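Local coordinates for UDP-N-Acetylenolpyruvylglucosamine Reductase (Thermus caldophilus, PDB 2GQU), which catalyses the NADPH-dependent, FAD-requiring reduction of UDP-N-acetylenolpyruvylglucosamine to UDP-N-acetylmuramate, a step in building the bacterial cell wall, at residues A[199-204]-A[258-263]; A[216-221]-A[252-257]; A[76-81]-A[163-168]. One frame throughout, in Å; residues are numbered along the deposited sequence.

Contact 1. Residues A[199-204]-A[258-263]; sequences CAFKNP and LPLELE. With EPU (uridine-diphosphate-2(N-acetylglucosaminyl) butyric acid), chain C.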
loop_
_atom_site.group_PDB
_atom_site.type_symbol
_atom_site.label_atom_id
_atom_site.label_comp_id
_atom_site.label_asym_id
_atom_site.label_seq_id
_atom_site.Cartn_x
_atom_site.Cartn_y
_atom_site.Cartn_z
ATOM N N CYS A 199 9.086 3.767 -1.125
ATOM C CA CYS A 199 9.821 4.797 -0.400
ATOM C C CYS A 199 9.742 4.578 1.100
ATOM O O CYS A 199 8.652 4.532 1.658
ATOM C CB CYS A 199 9.287 6.183 -0.735
ATOM S SG CYS A 199 9.896 6.775 -2.298
ATOM N N ALA A 200 10.898 4.436 1.747
ATOM C CA ALA A 200 10.928 4.238 3.196
ATOM C C ALA A 200 10.521 5.484 3.978
ATOM O O ALA A 200 9.846 5.377 5.000
ATOM C CB ALA A 200 12.316 3.766 3.640
ATOM N N PHE A 201 10.950 6.650 3.501
ATOM C CA PHE A 201 10.728 7.908 4.199
ATOM C C PHE A 201 9.743 8.793 3.448
ATOM O O PHE A 201 9.737 8.834 2.222
ATOM C CB PHE A 201 12.054 8.647 4.439
ATOM C CG PHE A 201 13.064 7.841 5.224
ATOM C CD1 PHE A 201 14.092 7.154 4.580
ATOM C CD2 PHE A 201 12.985 7.773 6.613
ATOM C CE1 PHE A 201 15.007 6.396 5.315
ATOM C CE2 PHE A 201 13.890 7.023 7.345
ATOM C CZ PHE A 201 14.904 6.342 6.705
ATOM N N LYS A 202 8.910 9.511 4.188
ATOM C CA LYS A 202 8.079 10.524 3.546
ATOM C C LYS A 202 8.946 11.703 3.098
ATOM O O LYS A 202 9.967 11.981 3.706
ATOM C CB LYS A 202 6.970 10.998 4.474
ATOM C CG LYS A 202 7.362 11.177 5.922
ATOM C CD LYS A 202 6.194 11.720 6.765
ATOM C CE LYS A 202 4.883 10.975 6.539
ATOM N NZ LYS A 202 4.853 9.650 7.223
ATOM N N ASN A 203 8.540 12.392 2.029
ATOM C CA ASN A 203 9.268 13.585 1.589
ATOM C C ASN A 203 8.934 14.747 2.497
ATOM O O ASN A 203 7.747 14.992 2.744
ATOM C CB ASN A 203 8.859 14.000 0.174
ATOM C CG ASN A 203 9.428 13.117 -0.898
ATOM O OD1 ASN A 203 10.467 12.463 -0.716
ATOM N ND2 ASN A 203 8.768 13.113 -2.057
ATOM N N PRO A 204 9.955 15.479 2.991
ATOM C CA PRO A 204 9.632 16.786 3.576
ATOM C C PRO A 204 8.973 17.655 2.494
ATOM O O PRO A 204 9.311 17.513 1.321
ATOM C CB PRO A 204 11.001 17.353 3.969
ATOM C CG PRO A 204 11.943 16.173 4.006
ATOM C CD PRO A 204 11.400 15.171 3.036
ATOM N N LEU A 258 19.913 12.617 8.745
ATOM C CA LEU A 258 18.821 13.403 8.152
ATOM C C LEU A 258 17.547 13.252 8.997
ATOM O O LEU A 258 17.172 12.141 9.352
ATOM C CB LEU A 258 18.521 12.932 6.719
ATOM C CG LEU A 258 19.522 13.209 5.591
ATOM C CD1 LEU A 258 19.243 12.296 4.399
ATOM C CD2 LEU A 258 19.507 14.669 5.169
ATOM N N PRO A 259 16.910 14.379 9.357
ATOM C CA PRO A 259 15.651 14.348 10.119
ATOM C C PRO A 259 14.469 13.919 9.247
ATOM O O PRO A 259 13.601 14.729 8.887
ATOM C CB PRO A 259 15.514 15.784 10.626
ATOM C CG PRO A 259 16.262 16.608 9.638
ATOM C CD PRO A 259 17.370 15.754 9.089
ATOM N N LEU A 260 14.448 12.633 8.908
ATOM C CA LEU A 260 13.393 12.087 8.066
ATOM C C LEU A 260 12.479 11.187 8.880
ATOM O O LEU A 260 12.944 10.484 9.782
ATOM C CB LEU A 260 14.005 11.294 6.905
ATOM C CG LEU A 260 14.738 12.104 5.829
ATOM C CD1 LEU A 260 15.465 11.173 4.864
ATOM C CD2 LEU A 260 13.790 13.048 5.066
ATOM N N GLU A 261 11.186 11.200 8.542
ATOM C CA GLU A 261 10.205 10.319 9.183
ATOM C C GLU A 261 9.829 9.188 8.224
ATOM O O GLU A 261 9.753 9.395 7.006
ATOM C CB GLU A 261 8.943 11.105 9.585
ATOM C CG GLU A 261 9.123 12.165 10.702
ATOM C CD GLU A 261 9.563 11.580 12.052
ATOM O OE1 GLU A 261 9.029 10.524 12.470
ATOM O OE2 GLU A 261 10.451 12.184 12.703
ATOM N N LEU A 262 9.585 8.000 8.777
ATOM C CA LEU A 262 9.167 6.851 7.974
ATOM C C LEU A 262 7.828 7.051 7.270
ATOM O O LEU A 262 6.882 7.569 7.869
ATOM C CB LEU A 262 9.061 5.600 8.840
ATOM C CG LEU A 262 10.336 4.817 9.128
ATOM C CD1 LEU A 262 10.002 3.569 9.943
ATOM C CD2 LEU A 262 11.036 4.436 7.834
ATOM N N GLU A 263 7.746 6.620 6.012
ATOM C CA GLU A 263 6.449 6.446 5.345
ATOM C C GLU A 263 5.869 5.066 5.674
ATOM O O GLU A 263 4.657 4.925 5.832
ATOM C CB GLU A 263 6.524 6.649 3.818
ATOM C CG GLU A 263 5.226 6.267 3.057
ATOM C CD GLU A 263 5.260 6.618 1.570
ATOM O OE1 GLU A 263 4.880 5.770 0.729
ATOM O OE2 GLU A 263 5.638 7.758 1.244
HETATM N N1U EPU C . 16.724 11.418 -7.480
HETATM C C2U EPU C . 18.072 11.532 -7.061
HETATM N N3U EPU C . 18.612 10.607 -6.263
HETATM C C4U EPU C . 17.888 9.595 -5.757
HETATM C C5U EPU C . 16.539 9.456 -6.054
HETATM C C6U EPU C . 15.935 10.400 -6.873
HETATM O O2U EPU C . 18.793 12.439 -7.523
HETATM O O4U EPU C . 18.440 8.762 -5.014
HETATM C C1D EPU C . 16.031 12.617 -7.962
HETATM C C2D EPU C . 15.344 12.141 -9.233
HETATM O O2D EPU C . 16.249 12.122 -10.346
HETATM C C3D EPU C . 14.221 13.133 -9.409
HETATM C C4D EPU C . 13.974 13.690 -8.010
HETATM O O4D EPU C . 15.016 13.207 -7.151
HETATM O O3D EPU C . 14.677 14.166 -10.289
HETATM C C5D EPU C . 12.631 13.207 -7.476
HETATM O O5D EPU C . 12.654 11.780 -7.499
HETATM P PA EPU C . 11.329 10.945 -7.872
HETATM O O1A EPU C . 10.776 11.454 -9.180
HETATM O O2A EPU C . 11.605 9.469 -7.712
HETATM O O3A EPU C . 10.292 11.397 -6.715
HETATM P PB EPU C . 10.411 11.170 -5.114
HETATM O O1B EPU C . 9.993 12.467 -4.460
HETATM O O2B EPU C . 11.727 10.524 -4.727
HETATM C C1 EPU C . 7.892 10.489 -4.948
HETATM C C2 EPU C . 7.034 9.525 -4.143
HETATM C C3 EPU C . 7.007 8.169 -4.820
HETATM C C4 EPU C . 6.361 8.346 -6.194
HETATM C C5 EPU C . 7.169 9.351 -7.029
HETATM C C6 EPU C . 6.444 9.730 -8.320
HETATM C C7 EPU C . 6.744 10.341 -1.917
HETATM C C8 EPU C . 7.105 10.293 -0.477
HETATM N N2 EPU C . 7.418 9.512 -2.735
HETATM O O1 EPU C . 9.255 10.073 -4.890
HETATM O O3 EPU C . 6.188 7.347 -4.014
HETATM O O4 EPU C . 6.270 7.097 -6.880
HETATM O O5 EPU C . 7.407 10.561 -6.296
HETATM O O6 EPU C . 5.469 10.754 -8.038
HETATM O O7 EPU C . 5.874 11.100 -2.310
HETATM C C1E EPU C . 6.229 5.604 -2.353
HETATM O O1E EPU C . 6.541 4.485 -1.905
HETATM O O2E EPU C . 5.482 6.411 -1.751
HETATM C C2E EPU C . 6.693 6.043 -3.651
HETATM C C3E EPU C . 7.473 5.310 -4.444
HETATM O O HOH W 1 8.536 9.065 -0.083
HETATM O O HOH W 2 10.501 12.960 6.445
#
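In the substrate site of this MurB enzyme, the backbones of Phe-201 and Leu-262 are paired in a single bridge, their CA atoms 4.2 Å apart. The bridge is made by the residues flanking it. Glu-263 N gives a short bond of 2.6 Å to Ala-200 O, meeting the oxygen from a tilt out of the carbonyl plane, while Lys-202 N runs almost straight at the carbonyl of Glu-261, 2.9 Å from its O, with a C=O...N angle of 165°. Lys-202 then returns for a third bond. With CG set between the backbone N and the carbonyl carbon (chi1 40°) and further bends near the tip, its chain passes beside Glu-261 CB and brings NZ to within 3.0 Å of Leu-262 O. Farther along, the contact turns apolar. Leu-260 crosses Phe-201 nearly at right angles, its CB 3.7 Å from CD2 of the ring and its CD1 over one ring face, and its other branch, CD2, lies 3.8 Å from Pro-204 CG. Leu-262 CD2 approaches the same ring obliquely and also lies against Ala-200 O. Val-251 and Val-254 of helix 244-257 and Ile-213 of helix 209-215 enclose the ring further.

The ligand end is polar. Cys-199 N binds O1E of the butyric acid group at 2.8 Å, and its SG, the probable proton donor of the reaction, lies against C2E and C3E. Glu-263, extended from a CG anti to the backbone N, puts OE1 2.6 Å from O2E, while OE2 forms a salt bridge with Arg-152. Asn-203 ND2 holds a diphosphate oxygen, O1B. Two irregular loops, joined by one bridge, thus bring Cys-199 and the FAD-touching Glu-263 to the same carboxylate, in the substrate site of a MurB flavoenzyme.

Contact 2. Residues A[216-221]-A[252-257]; sequences RGLKGL and RRVQEE. With EPU (uridine-diphosphate-2(N-acetylglucosaminyl) butyric acid), chain C.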
loop_
_atom_site.group_PDB
_atom_site.type_symbol
_atom_site.label_atom_id
_atom_site.label_comp_id
_atom_site.label_asym_id
_atom_site.label_seq_id
_atom_site.Cartn_x
_atom_site.Cartn_y
_atom_site.Cartn_z
ATOM N N ARG A 216 23.849 12.863 0.638
ATOM C CA ARG A 216 24.591 12.538 1.848
ATOM C C ARG A 216 25.445 11.286 1.646
ATOM O O ARG A 216 26.122 10.847 2.575
ATOM C CB ARG A 216 23.647 12.359 3.048
ATOM C CG ARG A 216 22.898 13.620 3.467
ATOM C CD ARG A 216 23.827 14.834 3.627
ATOM N NE ARG A 216 23.052 15.979 4.098
ATOM C CZ ARG A 216 22.667 16.154 5.357
ATOM N NH1 ARG A 216 22.989 15.269 6.295
ATOM N NH2 ARG A 216 21.935 17.209 5.677
ATOM N N GLY A 217 25.397 10.714 0.436
ATOM C CA GLY A 217 26.254 9.576 0.075
ATOM C C GLY A 217 25.836 8.247 0.676
ATOM O O GLY A 217 26.616 7.293 0.743
ATOM N N LEU A 218 24.589 8.168 1.120
ATOM C CA LEU A 218 24.148 6.983 1.853
ATOM C C LEU A 218 23.722 5.808 0.975
ATOM O O LEU A 218 23.544 4.699 1.484
ATOM C CB LEU A 218 23.028 7.363 2.842
ATOM C CG LEU A 218 23.406 8.479 3.824
ATOM C CD1 LEU A 218 22.212 8.850 4.717
ATOM C CD2 LEU A 218 24.647 8.137 4.683
ATOM N N LYS A 219 23.562 6.036 -0.337
ATOM C CA LYS A 219 23.239 4.937 -1.238
ATOM C C LYS A 219 24.325 3.876 -1.114
ATOM O O LYS A 219 25.504 4.203 -0.993
ATOM C CB LYS A 219 23.082 5.427 -2.681
ATOM C CG LYS A 219 21.941 6.425 -2.831
ATOM C CD LYS A 219 21.964 7.137 -4.170
ATOM C CE LYS A 219 21.140 6.426 -5.213
ATOM N NZ LYS A 219 21.120 7.197 -6.497
ATOM N N GLY A 220 23.915 2.616 -1.095
ATOM C CA GLY A 220 24.878 1.513 -1.020
ATOM C C GLY A 220 25.218 1.027 0.378
ATOM O O GLY A 220 25.809 -0.047 0.543
ATOM N N LEU A 221 24.866 1.800 1.396
ATOM C CA LEU A 221 25.108 1.361 2.767
ATOM C C LEU A 221 24.258 0.148 3.093
ATOM O O LEU A 221 23.101 0.056 2.666
ATOM C CB LEU A 221 24.846 2.480 3.774
ATOM C CG LEU A 221 25.960 3.529 3.904
ATOM C CD1 LEU A 221 25.554 4.525 4.957
ATOM C CD2 LEU A 221 27.304 2.894 4.283
ATOM N N ARG A 252 17.667 3.744 11.143
ATOM C CA ARG A 252 18.285 4.567 12.193
ATOM C C ARG A 252 19.576 5.233 11.684
ATOM O O ARG A 252 19.834 6.425 11.963
ATOM C CB ARG A 252 18.516 3.760 13.475
ATOM C CG ARG A 252 17.244 3.461 14.321
ATOM C CD ARG A 252 17.555 2.967 15.752
ATOM N NE ARG A 252 18.587 1.919 15.805
ATOM C CZ ARG A 252 18.368 0.613 15.629
ATOM N NH1 ARG A 252 17.144 0.143 15.381
ATOM N NH2 ARG A 252 19.386 -0.231 15.691
ATOM N N ARG A 253 20.361 4.500 10.900
ATOM C CA ARG A 253 21.573 5.083 10.276
ATOM C C ARG A 253 21.243 6.327 9.432
ATOM O O ARG A 253 21.935 7.351 9.514
ATOM C CB ARG A 253 22.355 4.029 9.462
ATOM C CG ARG A 253 22.996 2.874 10.310
ATOM C CD ARG A 253 24.306 3.307 11.032
ATOM N NE ARG A 253 25.288 3.851 10.093
ATOM C CZ ARG A 253 26.099 3.125 9.314
ATOM N NH1 ARG A 253 26.941 3.733 8.494
ATOM N NH2 ARG A 253 26.093 1.799 9.360
ATOM N N VAL A 254 20.172 6.255 8.640
ATOM C CA VAL A 254 19.732 7.393 7.834
ATOM C C VAL A 254 19.280 8.525 8.752
ATOM O O VAL A 254 19.684 9.662 8.576
ATOM C CB VAL A 254 18.589 7.007 6.871
ATOM C CG1 VAL A 254 17.974 8.267 6.197
ATOM C CG2 VAL A 254 19.102 6.020 5.845
ATOM N N GLN A 255 18.492 8.187 9.765
ATOM C CA GLN A 255 17.963 9.198 10.671
ATOM C C GLN A 255 19.046 9.884 11.527
ATOM O O GLN A 255 18.847 11.006 12.011
ATOM C CB GLN A 255 16.838 8.597 11.511
ATOM C CG GLN A 255 15.638 8.175 10.649
ATOM C CD GLN A 255 14.522 7.589 11.476
ATOM O OE1 GLN A 255 14.764 6.833 12.408
ATOM N NE2 GLN A 255 13.283 7.926 11.125
ATOM N N GLU A 256 20.202 9.240 11.688
ATOM C CA GLU A 256 21.330 9.904 12.359
ATOM C C GLU A 256 21.835 11.078 11.516
ATOM O O GLU A 256 22.358 12.056 12.067
ATOM C CB GLU A 256 22.449 8.897 12.646
ATOM C CG GLU A 256 23.643 9.415 13.430
ATOM C CD GLU A 256 24.552 8.283 13.881
ATOM O OE1 GLU A 256 24.048 7.321 14.510
ATOM O OE2 GLU A 256 25.773 8.373 13.628
ATOM N N GLU A 257 21.671 10.989 10.195
ATOM C CA GLU A 257 22.210 12.001 9.275
ATOM C C GLU A 257 21.184 13.030 8.805
ATOM O O GLU A 257 21.556 14.170 8.471
ATOM C CB GLU A 257 22.825 11.327 8.041
ATOM C CG GLU A 257 23.939 10.339 8.374
ATOM C CD GLU A 257 25.081 11.023 9.090
ATOM O OE1 GLU A 257 25.622 11.995 8.535
ATOM O OE2 GLU A 257 25.452 10.577 10.180
HETATM N N1U EPU C . 16.724 11.418 -7.480
HETATM C C2U EPU C . 18.072 11.532 -7.061
HETATM N N3U EPU C . 18.612 10.607 -6.263
HETATM C C4U EPU C . 17.888 9.595 -5.757
HETATM C C5U EPU C . 16.539 9.456 -6.054
HETATM C C6U EPU C . 15.935 10.400 -6.873
HETATM O O2U EPU C . 18.793 12.439 -7.523
HETATM O O4U EPU C . 18.440 8.762 -5.014
HETATM C C1D EPU C . 16.031 12.617 -7.962
HETATM C C2D EPU C . 15.344 12.141 -9.233
HETATM O O2D EPU C . 16.249 12.122 -10.346
HETATM C C3D EPU C . 14.221 13.133 -9.409
HETATM C C4D EPU C . 13.974 13.690 -8.010
HETATM O O4D EPU C . 15.016 13.207 -7.151
HETATM O O3D EPU C . 14.677 14.166 -10.289
HETATM C C5D EPU C . 12.631 13.207 -7.476
HETATM O O5D EPU C . 12.654 11.780 -7.499
HETATM P PA EPU C . 11.329 10.945 -7.872
HETATM O O1A EPU C . 10.776 11.454 -9.180
HETATM O O2A EPU C . 11.605 9.469 -7.712
HETATM O O3A EPU C . 10.292 11.397 -6.715
HETATM P PB EPU C . 10.411 11.170 -5.114
HETATM O O1B EPU C . 9.993 12.467 -4.460
HETATM O O2B EPU C . 11.727 10.524 -4.727
HETATM C C1 EPU C . 7.892 10.489 -4.948
HETATM C C2 EPU C . 7.034 9.525 -4.143
HETATM C C3 EPU C . 7.007 8.169 -4.820
HETATM C C4 EPU C . 6.361 8.346 -6.194
HETATM C C5 EPU C . 7.169 9.351 -7.029
HETATM C C6 EPU C . 6.444 9.730 -8.320
HETATM C C7 EPU C . 6.744 10.341 -1.917
HETATM C C8 EPU C . 7.105 10.293 -0.477
HETATM N N2 EPU C . 7.418 9.512 -2.735
HETATM O O1 EPU C . 9.255 10.073 -4.890
HETATM O O3 EPU C . 6.188 7.347 -4.014
HETATM O O4 EPU C . 6.270 7.097 -6.880
HETATM O O5 EPU C . 7.407 10.561 -6.296
HETATM O O6 EPU C . 5.469 10.754 -8.038
HETATM O O7 EPU C . 5.874 11.100 -2.310
HETATM C C1E EPU C . 6.229 5.604 -2.353
HETATM O O1E EPU C . 6.541 4.485 -1.905
HETATM O O2E EPU C . 5.482 6.411 -1.751
HETATM C C2E EPU C . 6.693 6.043 -3.651
HETATM C C3E EPU C . 7.473 5.310 -4.444
HETATM O O HOH W 3 25.418 13.302 6.111
#
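The guanidinium of Arg-216 meets Glu-257 with its edge: NH1 lies 2.8 Å from the backbone O, close to the plane of the group, although the N-H...O angle of 129° makes the hydrogen bond weak. One face of the same group is covered by Leu-258, whose CD2 sits 3.5 Å from CZ. A bend at chi2 (-50°) turns the arginine chain towards the helix and makes both approaches possible. A water adds a second link, accepting from Arg-216 NH1 and donating over 2.8 Å to Glu-257 OE1, so the two opposite charges are joined through solvent without direct contact. The second guanidinium, that of Arg-253, is met obliquely by Leu-221, whose CD1 comes to 3.9 Å from NH1, the two side chains crossing at about a right angle.

Between these surface arginines lies a small apolar patch. Leu-218 points at the helix and touches it with one methyl, CD1, which is 4.2 Å from Glu-257 CB and 4.4 Å from Val-254 CG2. The loop's shape supports this approach: a Schellman motif at Gly-217 closes the preceding helix, and a type II turn from Leu-218 to Leu-221 follows, with Gly-220 taking backbone angles that suit glycine. On that turn Lys-219 reaches away from the helix to the uracil of the bound ligand, where NZ makes a weak bond of 3.4 Å to O4U and a long, weak ion pair with Asp-214.

The contact therefore ties the loop after helix 209-215 to the later turns of helix 244-257. Both Leu-218 and Val-254 rest on Ile-228 of strand 226-228, whose backbone also bonds to Gly-220 and Leu-221, and Val-254 packs in addition against Phe-201.

Contact 3. Residues A[76-81]-A[163-168]; sequences GWVGAG and TRVRLK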
loop_
_atom_site.group_PDB
_atom_site.type_symbol
_atom_site.label_atom_id
_atom_site.label_comp_id
_atom_site.label_asym_id
_atom_site.label_seq_id
_atom_site.Cartn_x
_atom_site.Cartn_y
_atom_site.Cartn_z
ATOM N N GLY A 76 -19.221 -0.015 -11.385
ATOM C CA GLY A 76 -20.005 -0.320 -10.198
ATOM C C GLY A 76 -19.127 -0.342 -8.978
ATOM O O GLY A 76 -18.251 0.522 -8.806
ATOM N N TRP A 77 -19.366 -1.325 -8.116
ATOM C CA TRP A 77 -18.541 -1.498 -6.914
ATOM C C TRP A 77 -17.307 -2.333 -7.167
ATOM O O TRP A 77 -17.325 -3.333 -7.921
ATOM C CB TRP A 77 -19.375 -2.076 -5.762
ATOM C CG TRP A 77 -20.329 -1.055 -5.210
ATOM C CD1 TRP A 77 -21.610 -0.809 -5.642
ATOM C CD2 TRP A 77 -20.071 -0.115 -4.162
ATOM N NE1 TRP A 77 -22.169 0.212 -4.906
ATOM C CE2 TRP A 77 -21.241 0.668 -4.002
ATOM C CE3 TRP A 77 -18.957 0.156 -3.344
ATOM C CZ2 TRP A 77 -21.335 1.676 -3.040
ATOM C CZ3 TRP A 77 -19.048 1.157 -2.400
ATOM C CH2 TRP A 77 -20.234 1.907 -2.250
ATOM N N VAL A 78 -16.229 -1.912 -6.504
ATOM C CA VAL A 78 -14.927 -2.529 -6.651
ATOM C C VAL A 78 -14.471 -2.997 -5.284
ATOM O O VAL A 78 -14.289 -2.180 -4.367
ATOM C CB VAL A 78 -13.903 -1.507 -7.214
ATOM C CG1 VAL A 78 -12.489 -2.049 -7.153
ATOM C CG2 VAL A 78 -14.278 -1.107 -8.652
ATOM N N GLY A 79 -14.282 -4.306 -5.141
ATOM C CA GLY A 79 -13.886 -4.892 -3.860
ATOM C C GLY A 79 -12.523 -4.387 -3.408
ATOM O O GLY A 79 -11.609 -4.198 -4.224
ATOM N N ALA A 80 -12.385 -4.158 -2.106
ATOM C CA ALA A 80 -11.144 -3.564 -1.567
ATOM C C ALA A 80 -9.940 -4.498 -1.628
ATOM O O ALA A 80 -8.788 -4.046 -1.532
ATOM C CB ALA A 80 -11.362 -3.080 -0.130
ATOM N N GLY A 81 -10.199 -5.796 -1.779
ATOM C CA GLY A 81 -9.129 -6.773 -1.930
ATOM C C GLY A 81 -8.566 -6.855 -3.351
ATOM O O GLY A 81 -7.565 -7.533 -3.586
ATOM N N THR A 163 -13.955 -1.997 2.546
ATOM C CA THR A 163 -14.422 -3.273 1.967
ATOM C C THR A 163 -14.728 -3.205 0.458
ATOM O O THR A 163 -14.567 -4.190 -0.257
ATOM C CB THR A 163 -15.673 -3.772 2.712
ATOM O OG1 THR A 163 -16.611 -2.693 2.838
ATOM C CG2 THR A 163 -15.288 -4.270 4.101
ATOM N N ARG A 164 -15.138 -2.037 -0.020
ATOM C CA ARG A 164 -15.503 -1.842 -1.416
ATOM C C ARG A 164 -15.487 -0.345 -1.707
ATOM O O ARG A 164 -15.699 0.470 -0.787
ATOM C CB ARG A 164 -16.918 -2.391 -1.685
ATOM C CG ARG A 164 -17.017 -3.779 -2.243
ATOM C CD ARG A 164 -18.461 -4.334 -2.048
ATOM N NE ARG A 164 -18.453 -5.718 -1.591
ATOM C CZ ARG A 164 -18.674 -6.091 -0.340
ATOM N NH1 ARG A 164 -18.953 -5.189 0.569
ATOM N NH2 ARG A 164 -18.636 -7.374 -0.000
ATOM N N VAL A 165 -15.252 0.015 -2.967
ATOM C CA VAL A 165 -15.297 1.427 -3.387
ATOM C C VAL A 165 -16.059 1.585 -4.694
ATOM O O VAL A 165 -16.241 0.614 -5.432
ATOM C CB VAL A 165 -13.872 2.043 -3.577
ATOM C CG1 VAL A 165 -13.023 1.923 -2.287
ATOM C CG2 VAL A 165 -13.165 1.420 -4.776
ATOM N N ARG A 166 -16.511 2.810 -4.942
ATOM C CA ARG A 166 -16.958 3.239 -6.261
ATOM C C ARG A 166 -15.928 4.226 -6.785
ATOM O O ARG A 166 -15.547 5.187 -6.108
ATOM C CB ARG A 166 -18.323 3.922 -6.198
ATOM C CG ARG A 166 -19.460 3.055 -5.784
ATOM C CD ARG A 166 -20.732 3.785 -6.121
ATOM N NE ARG A 166 -20.812 3.943 -7.572
ATOM C CZ ARG A 166 -21.595 3.221 -8.374
ATOM N NH1 ARG A 166 -22.442 2.343 -7.868
ATOM N NH2 ARG A 166 -21.559 3.417 -9.688
ATOM N N LEU A 167 -15.465 3.989 -8.002
ATOM C CA LEU A 167 -14.440 4.827 -8.594
ATOM C C LEU A 167 -15.036 5.983 -9.383
ATOM O O LEU A 167 -16.138 5.867 -9.937
ATOM C CB LEU A 167 -13.532 3.972 -9.494
ATOM C CG LEU A 167 -12.749 2.851 -8.802
ATOM C CD1 LEU A 167 -12.063 1.947 -9.824
ATOM C CD2 LEU A 167 -11.732 3.397 -7.795
ATOM N N LYS A 168 -14.276 7.075 -9.456
ATOM C CA LYS A 168 -14.625 8.257 -10.235
ATOM C C LYS A 168 -13.851 8.208 -11.547
ATOM O O LYS A 168 -12.673 8.554 -11.583
ATOM C CB LYS A 168 -14.254 9.512 -9.436
ATOM C CG LYS A 168 -14.738 10.829 -10.023
ATOM C CD LYS A 168 -14.521 11.980 -9.017
ATOM C CE LYS A 168 -13.196 12.699 -9.223
ATOM N NZ LYS A 168 -12.700 13.405 -7.985
HETATM O O HOH W 4 -16.639 2.272 -9.904
#
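Val-78 and Val-165 form an antiparallel hydrogen-bonded pair that joins strand 77-79 to strand 161-171. Among the backbone bonds, Val-78 N reaches Val-165 O at 2.7 Å and Val-165 N returns to Val-78 O at 2.8 Å. Ala-80 N extends the pairing to Thr-163 O at 2.9 Å, but from well above the carbonyl plane, just where the first strand ends and the chain leaves the sheet beside the FAD.

The aromatic contact falls on the other side of the sheet from the valines. Arg-166 lays its CG over the face of Trp-77, 3.4 Å from the centroid of the six-membered ring, in a CH-pi contact. A bend at chi3 (64°) then stands the guanidinium nearly upright to the indole, the planes 80° apart, so the accompanying cation-pi contact with the five-membered ring is off-centre, CZ 5.0 Å from its centroid. Gly-76 CA lies over one guanidinium face. Putting an alanine in place of Trp-77 would probably leave the Arg-166 chain without its aromatic platform and its guanidinium freer to turn.

Apolar packing occupies the valine side. Val-78 CB lies 3.9 Å from Val-165 CG2, while Val-78 CG2 meets Leu-167 CD1 at 4.0 Å, and Val-109 of helix 109-114 closes over both valines.

The chemistry is thus two-sided: a hydrocarbon layer towards the helix, and opposite it two arginines whose methylenes pack, the charge of Arg-164 bridged to Glu-132 and Glu-68 and that of Arg-166 having the indole and a long, weak pair with Glu-129.

Contacts 1 and 2 belong together: both lie in the C-terminal domain of the MurB family, contact 2 is nested in the chain loop that contact 1 closes, and both touch the bound ligand. Gln-255 NE2 probably bonds to Leu-260 O between them. Contact 1, partly buried, relies on backbone bonds and short polar contacts at the reaction centre; contact 2, at the surface, has a weak arginine bond, a water and a few methyls. Contact 3 is buried, in series before the others and on the opposite side of the chain's centre, its centre about 30 Å from that of contact 1. There regular sheet pairing replaces loop bridging; contacts 1 and 3 each reach the FAD, through Glu-263 and Ala-80.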